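Local coordinates for 2-hydroxyisocaproyl-CoA dehydratase activator (PDB 4EHU), which transfers one electron to (R)-2-hydroxyisocaproyl-CoA dehydratase with hydrolysis of ATP, as a homodimer that carries a single [4Fe-4S] cluster, at residues A[86-89]-A[93-96]; A[221-226]-A[234-239]. All blocks are in the same frame, centred on the assembly; numbering follows the deposited sequence.

Both contacts lie beside the mixed five-stranded sheet of order 116-122, 105-110, 96-100, 210-213, 234-235, one of two such sheets that give this protein its actin-like fold. Interaction 1 comes first along the chain and joins the end of helix 79-90 to the loop leading into strand 96-100; interaction 2 then sets helix 220-230 against the edge strand 234-235 and the residues after it. Strand 210-213 touches side chains of both. The centres of interactions 1 and 2 are about 14 Å apart and their nearest atoms about 5 Å, without touching. Both help build the domain near which ATP binds: the V223 side chain is about 9 Å from the bound nucleotide analogue.

Interaction 1 (A[86-89]-A[93-96]); sequences GVNF and ETRT
T94 meets V87 and N88 of the last turn of helix 79-90, and the contact has a van der Waals part and a water-mediated part. The first rests on V87, whose CG1 stands anti to the backbone N (chi1 169°) and meets T94 side-on, the two side chains crossing at about a right angle. CG1 lies 3.6 Å from T94 OG1 and 3.8 Å from T94 CG2. A compact apolar valine suits this buried place, between V211 and V213 of strand 210-213 and T243 of helix 243-261.

The water-mediated part has no direct hydrogen bond. N88 OD1 comes within 3.8 Å of T94 CB, and two waters join it to the loop backbone. Water 1 donates to N88 OD1 at 2.8 Å and accepts from T94 N at 3.0 Å; water 2 donates to N88 OD1 and, at 2.7 Å, to T94 O.

Within the loop, R95 NH1 donates to T94 O at 3.1 Å, from above the carbonyl plane but with that oxygen in its own guanidinium plane. T94 O is thus gripped by both R95 and water 2. The amide oxygen of N88, an acceptor for both waters, thereby ties the helix end to both polar atoms of the T94 backbone, while V87 packs on a T94 side chain whose hydroxyl is satisfied by I91 O.

Interaction 2 (A[221-226]-A[234-239]); sequences GIVRAM and IIVPDI. With ACT (acetate ion), chain I.
V223 and V236 meet tip to tip, with V236 CG2 set between the two methyls of V223, at 3.7 Å from V223 CG1 and 3.7 Å from V223 CG2. V236 CG2 reaches this point because it stands anti to its own carbonyl carbon, while CG1 is the branch anti to the backbone N (chi1 -177°). Valine suits position 223 because its fork offers two methyls to that single one.

Equally close is the meeting at M226, the next residue along this face, three positions on from V223. I234 CD1, at the end of an extended side chain (chi2 -180°), rests against M226 CB at 3.6 Å; isoleucine is long enough to span from strand to helix here. M226 is buried and forms the inner, tight part: its side chain, bent at chi2 and chi3, also touches V197 of helix 182-204 and I98 of strand 96-100. V223, I234 and V236 are partly exposed, V236 at the outer margin, and V223 CG1 approaches I234 CG2 only loosely, at 4.4 Å.

R224 leaves the helix on the side away from 234-239. Its NE and NH2 donate to an acetate ion, probably a guest from the crystallisation liquor, the shortest bond being NH2 to acetate O at 2.9 Å. R224 NH2 also donates to G148 O, a direct link to helix 147-151.

Parallel strands 210-213 and 234-235 are joined by helix 220-230, which packs V223 and M226 on the sheet while helix 182-204 lies against I222 and A225: a beta-alpha-beta crossover of the actin-like ATPase fold.

Interaction 1 (A[86-89]-A[93-96])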
loop_
_atom_site.group_PDB
_atom_site.type_symbol
_atom_site.label_atom_id
_atom_site.label_comp_id
_atom_site.label_asym_id
_atom_site.label_seq_id
_atom_site.Cartn_x
_atom_site.Cartn_y
_atom_site.Cartn_z
ATOM N N GLY A 86 -29.061 -0.398 -7.660
ATOM C CA GLY A 86 -29.313 0.860 -6.977
ATOM C C GLY A 86 -29.091 2.063 -7.892
ATOM O O GLY A 86 -29.951 2.956 -7.990
ATOM N N VAL A 87 -27.965 2.073 -8.590
ATOM C CA VAL A 87 -27.668 3.174 -9.496
ATOM C C VAL A 87 -28.710 3.234 -10.620
ATOM O O VAL A 87 -29.198 4.301 -10.948
ATOM C CB VAL A 87 -26.257 3.037 -10.086
ATOM C CG1 VAL A 87 -26.052 4.023 -11.230
ATOM C CG2 VAL A 87 -25.231 3.249 -8.994
ATOM N N ASN A 88 -29.030 2.101 -11.232
ATOM C CA ASN A 88 -29.980 2.119 -12.349
ATOM C C ASN A 88 -31.373 2.618 -11.932
ATOM O O ASN A 88 -32.108 3.154 -12.752
ATOM C CB ASN A 88 -30.100 0.752 -12.993
ATOM C CG ASN A 88 -28.889 0.385 -13.799
ATOM O OD1 ASN A 88 -28.303 1.231 -14.481
ATOM N ND2 ASN A 88 -28.501 -0.892 -13.731
ATOM N N PHE A 89 -31.729 2.413 -10.666
ATOM C CA PHE A 89 -33.004 2.894 -10.122
ATOM C C PHE A 89 -33.048 4.436 -10.058
ATOM O O PHE A 89 -34.136 5.044 -10.212
ATOM C CB PHE A 89 -33.205 2.263 -8.739
ATOM C CG PHE A 89 -34.474 2.682 -8.035
ATOM C CD1 PHE A 89 -35.679 2.059 -8.307
ATOM C CD2 PHE A 89 -34.432 3.669 -7.070
ATOM C CE1 PHE A 89 -36.848 2.439 -7.636
ATOM C CE2 PHE A 89 -35.584 4.049 -6.400
ATOM C CZ PHE A 89 -36.788 3.428 -6.682
ATOM N N GLU A 93 -29.743 5.468 -18.041
ATOM C CA GLU A 93 -28.745 5.437 -19.099
ATOM C C GLU A 93 -27.337 5.296 -18.518
ATOM O O GLU A 93 -26.385 5.784 -19.105
ATOM C CB GLU A 93 -28.813 6.721 -19.922
ATOM C CG GLU A 93 -30.220 7.064 -20.388
ATOM C CD GLU A 93 -30.861 5.929 -21.147
ATOM O OE1 GLU A 93 -30.135 5.203 -21.858
ATOM O OE2 GLU A 93 -32.089 5.751 -21.023
ATOM N N THR A 94 -27.216 4.630 -17.371
ATOM C CA THR A 94 -25.885 4.422 -16.781
ATOM C C THR A 94 -25.134 3.265 -17.455
ATOM O O THR A 94 -25.678 2.166 -17.607
ATOM C CB THR A 94 -25.968 4.131 -15.273
ATOM O OG1 THR A 94 -26.479 5.269 -14.579
ATOM C CG2 THR A 94 -24.567 3.830 -14.722
ATOM N N ARG A 95 -23.875 3.507 -17.832
ATOM C CA ARG A 95 -23.054 2.477 -18.479
ATOM C C ARG A 95 -21.713 2.241 -17.787
ATOM O O ARG A 95 -21.099 1.183 -17.976
ATOM C CB ARG A 95 -22.814 2.815 -19.949
ATOM C CG ARG A 95 -24.100 2.963 -20.780
ATOM C CD ARG A 95 -24.803 1.643 -21.013
ATOM N NE ARG A 95 -25.984 1.795 -21.860
ATOM C CZ ARG A 95 -27.222 2.003 -21.411
ATOM N NH1 ARG A 95 -27.467 2.088 -20.112
ATOM N NH2 ARG A 95 -28.226 2.127 -22.267
ATOM N N THR A 96 -21.247 3.197 -16.980
ATOM C CA THR A 96 -20.040 2.984 -16.195
ATOM C C THR A 96 -20.315 3.354 -14.743
ATOM O O THR A 96 -20.821 4.443 -14.477
ATOM C CB THR A 96 -18.879 3.853 -16.741
ATOM O OG1 THR A 96 -18.752 3.625 -18.154
ATOM C CG2 THR A 96 -17.580 3.508 -16.032
HETATM O O HOH W 1 -29.396 3.425 -15.777
HETATM O O HOH W 2 -27.630 0.398 -17.249
#

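Interaction 2 (A[221-226]-A[234-239])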
loop_
_atom_site.group_PDB
_atom_site.type_symbol
_atom_site.label_atom_id
_atom_site.label_comp_id
_atom_site.label_asym_id
_atom_site.label_seq_id
_atom_site.Cartn_x
_atom_site.Cartn_y
_atom_site.Cartn_z
ATOM N N GLY A 221 -14.071 16.783 -4.081
ATOM C CA GLY A 221 -12.734 16.920 -4.644
ATOM C C GLY A 221 -12.326 15.710 -5.446
ATOM O O GLY A 221 -11.662 15.817 -6.477
ATOM N N ILE A 222 -12.693 14.524 -4.957
ATOM C CA ILE A 222 -12.407 13.296 -5.693
ATOM C C ILE A 222 -13.257 13.238 -6.956
ATOM O O ILE A 222 -12.762 12.858 -8.018
ATOM C CB ILE A 222 -12.669 12.061 -4.837
ATOM C CG1 ILE A 222 -11.633 11.981 -3.703
ATOM C CG2 ILE A 222 -12.644 10.800 -5.725
ATOM C CD1 ILE A 222 -10.195 11.612 -4.157
ATOM N N VAL A 223 -14.524 13.618 -6.862
ATOM C CA VAL A 223 -15.377 13.628 -8.040
ATOM C C VAL A 223 -14.791 14.578 -9.104
ATOM O O VAL A 223 -14.663 14.193 -10.268
ATOM C CB VAL A 223 -16.813 14.004 -7.696
ATOM C CG1 VAL A 223 -17.663 14.083 -8.977
ATOM C CG2 VAL A 223 -17.390 12.950 -6.717
ATOM N N ARG A 224 -14.413 15.791 -8.706
ATOM C CA ARG A 224 -13.864 16.750 -9.674
ATOM C C ARG A 224 -12.563 16.231 -10.298
ATOM O O ARG A 224 -12.366 16.345 -11.510
ATOM C CB ARG A 224 -13.605 18.107 -9.015
ATOM C CG ARG A 224 -14.873 18.863 -8.694
ATOM C CD ARG A 224 -14.553 20.287 -8.224
ATOM N NE ARG A 224 -13.680 20.323 -7.055
ATOM C CZ ARG A 224 -14.096 20.254 -5.790
ATOM N NH1 ARG A 224 -15.389 20.157 -5.518
ATOM N NH2 ARG A 224 -13.206 20.296 -4.800
ATOM N N ALA A 225 -11.674 15.668 -9.479
ATOM C CA ALA A 225 -10.403 15.153 -9.989
ATOM C C ALA A 225 -10.645 13.982 -10.936
ATOM O O ALA A 225 -9.971 13.860 -11.965
ATOM C CB ALA A 225 -9.511 14.737 -8.841
ATOM N N MET A 226 -11.587 13.102 -10.585
ATOM C CA MET A 226 -11.914 12.001 -11.482
ATOM C C MET A 226 -12.452 12.471 -12.811
ATOM O O MET A 226 -12.039 11.965 -13.847
ATOM C CB MET A 226 -12.945 11.059 -10.842
ATOM C CG MET A 226 -12.290 10.155 -9.843
ATOM S SD MET A 226 -11.243 8.849 -10.598
ATOM C CE MET A 226 -12.378 7.959 -11.624
ATOM N N ILE A 234 -19.151 13.294 -14.704
ATOM C CA ILE A 234 -19.534 12.232 -13.784
ATOM C C ILE A 234 -20.762 12.641 -13.003
ATOM O O ILE A 234 -20.841 13.765 -12.479
ATOM C CB ILE A 234 -18.394 11.928 -12.803
ATOM C CG1 ILE A 234 -17.198 11.405 -13.577
ATOM C CG2 ILE A 234 -18.852 10.885 -11.759
ATOM C CD1 ILE A 234 -16.000 11.059 -12.687
ATOM N N ILE A 235 -21.733 11.741 -12.934
ATOM C CA ILE A 235 -22.947 11.978 -12.182
ATOM C C ILE A 235 -22.782 11.322 -10.827
ATOM O O ILE A 235 -22.277 10.202 -10.735
ATOM C CB ILE A 235 -24.170 11.379 -12.897
ATOM C CG1 ILE A 235 -24.359 12.048 -14.261
ATOM C CG2 ILE A 235 -25.426 11.535 -12.033
ATOM C CD1 ILE A 235 -25.395 11.350 -15.144
ATOM N N VAL A 236 -23.173 12.021 -9.773
ATOM C CA VAL A 236 -23.148 11.464 -8.435
ATOM C C VAL A 236 -24.585 11.512 -7.881
ATOM O O VAL A 236 -25.219 12.565 -7.881
ATOM C CB VAL A 236 -22.200 12.248 -7.497
ATOM C CG1 VAL A 236 -22.138 11.587 -6.118
ATOM C CG2 VAL A 236 -20.783 12.326 -8.086
ATOM N N PRO A 237 -25.111 10.376 -7.417
ATOM C CA PRO A 237 -26.451 10.381 -6.810
ATOM C C PRO A 237 -26.471 11.253 -5.572
ATOM O O PRO A 237 -25.410 11.617 -5.073
ATOM C CB PRO A 237 -26.670 8.917 -6.399
ATOM C CG PRO A 237 -25.605 8.129 -7.115
ATOM C CD PRO A 237 -24.458 9.056 -7.346
ATOM N N ASP A 238 -27.668 11.611 -5.089
ATOM C CA ASP A 238 -27.758 12.356 -3.855
ATOM C C ASP A 238 -27.219 11.535 -2.692
ATOM O O ASP A 238 -26.753 12.091 -1.702
ATOM C CB ASP A 238 -29.216 12.766 -3.584
ATOM C CG ASP A 238 -29.735 13.771 -4.606
ATOM O OD1 ASP A 238 -28.920 14.563 -5.132
ATOM O OD2 ASP A 238 -30.952 13.770 -4.886
ATOM N N ILE A 239 -27.285 10.211 -2.823
ATOM C CA ILE A 239 -26.926 9.291 -1.731
ATOM C C ILE A 239 -25.885 8.254 -2.168
ATOM O O ILE A 239 -26.121 7.054 -2.104
ATOM C CB ILE A 239 -28.174 8.530 -1.216
ATOM C CG1 ILE A 239 -28.960 7.929 -2.392
ATOM C CG2 ILE A 239 -29.083 9.476 -0.432
ATOM C CD1 ILE A 239 -30.023 6.871 -1.969
HETATM C C ACT I . -10.151 20.957 -6.864
HETATM O O ACT I . -10.602 20.117 -6.049
HETATM O OXT ACT I . -10.983 21.692 -7.463
HETATM C CH3 ACT I . -8.674 21.099 -7.094
#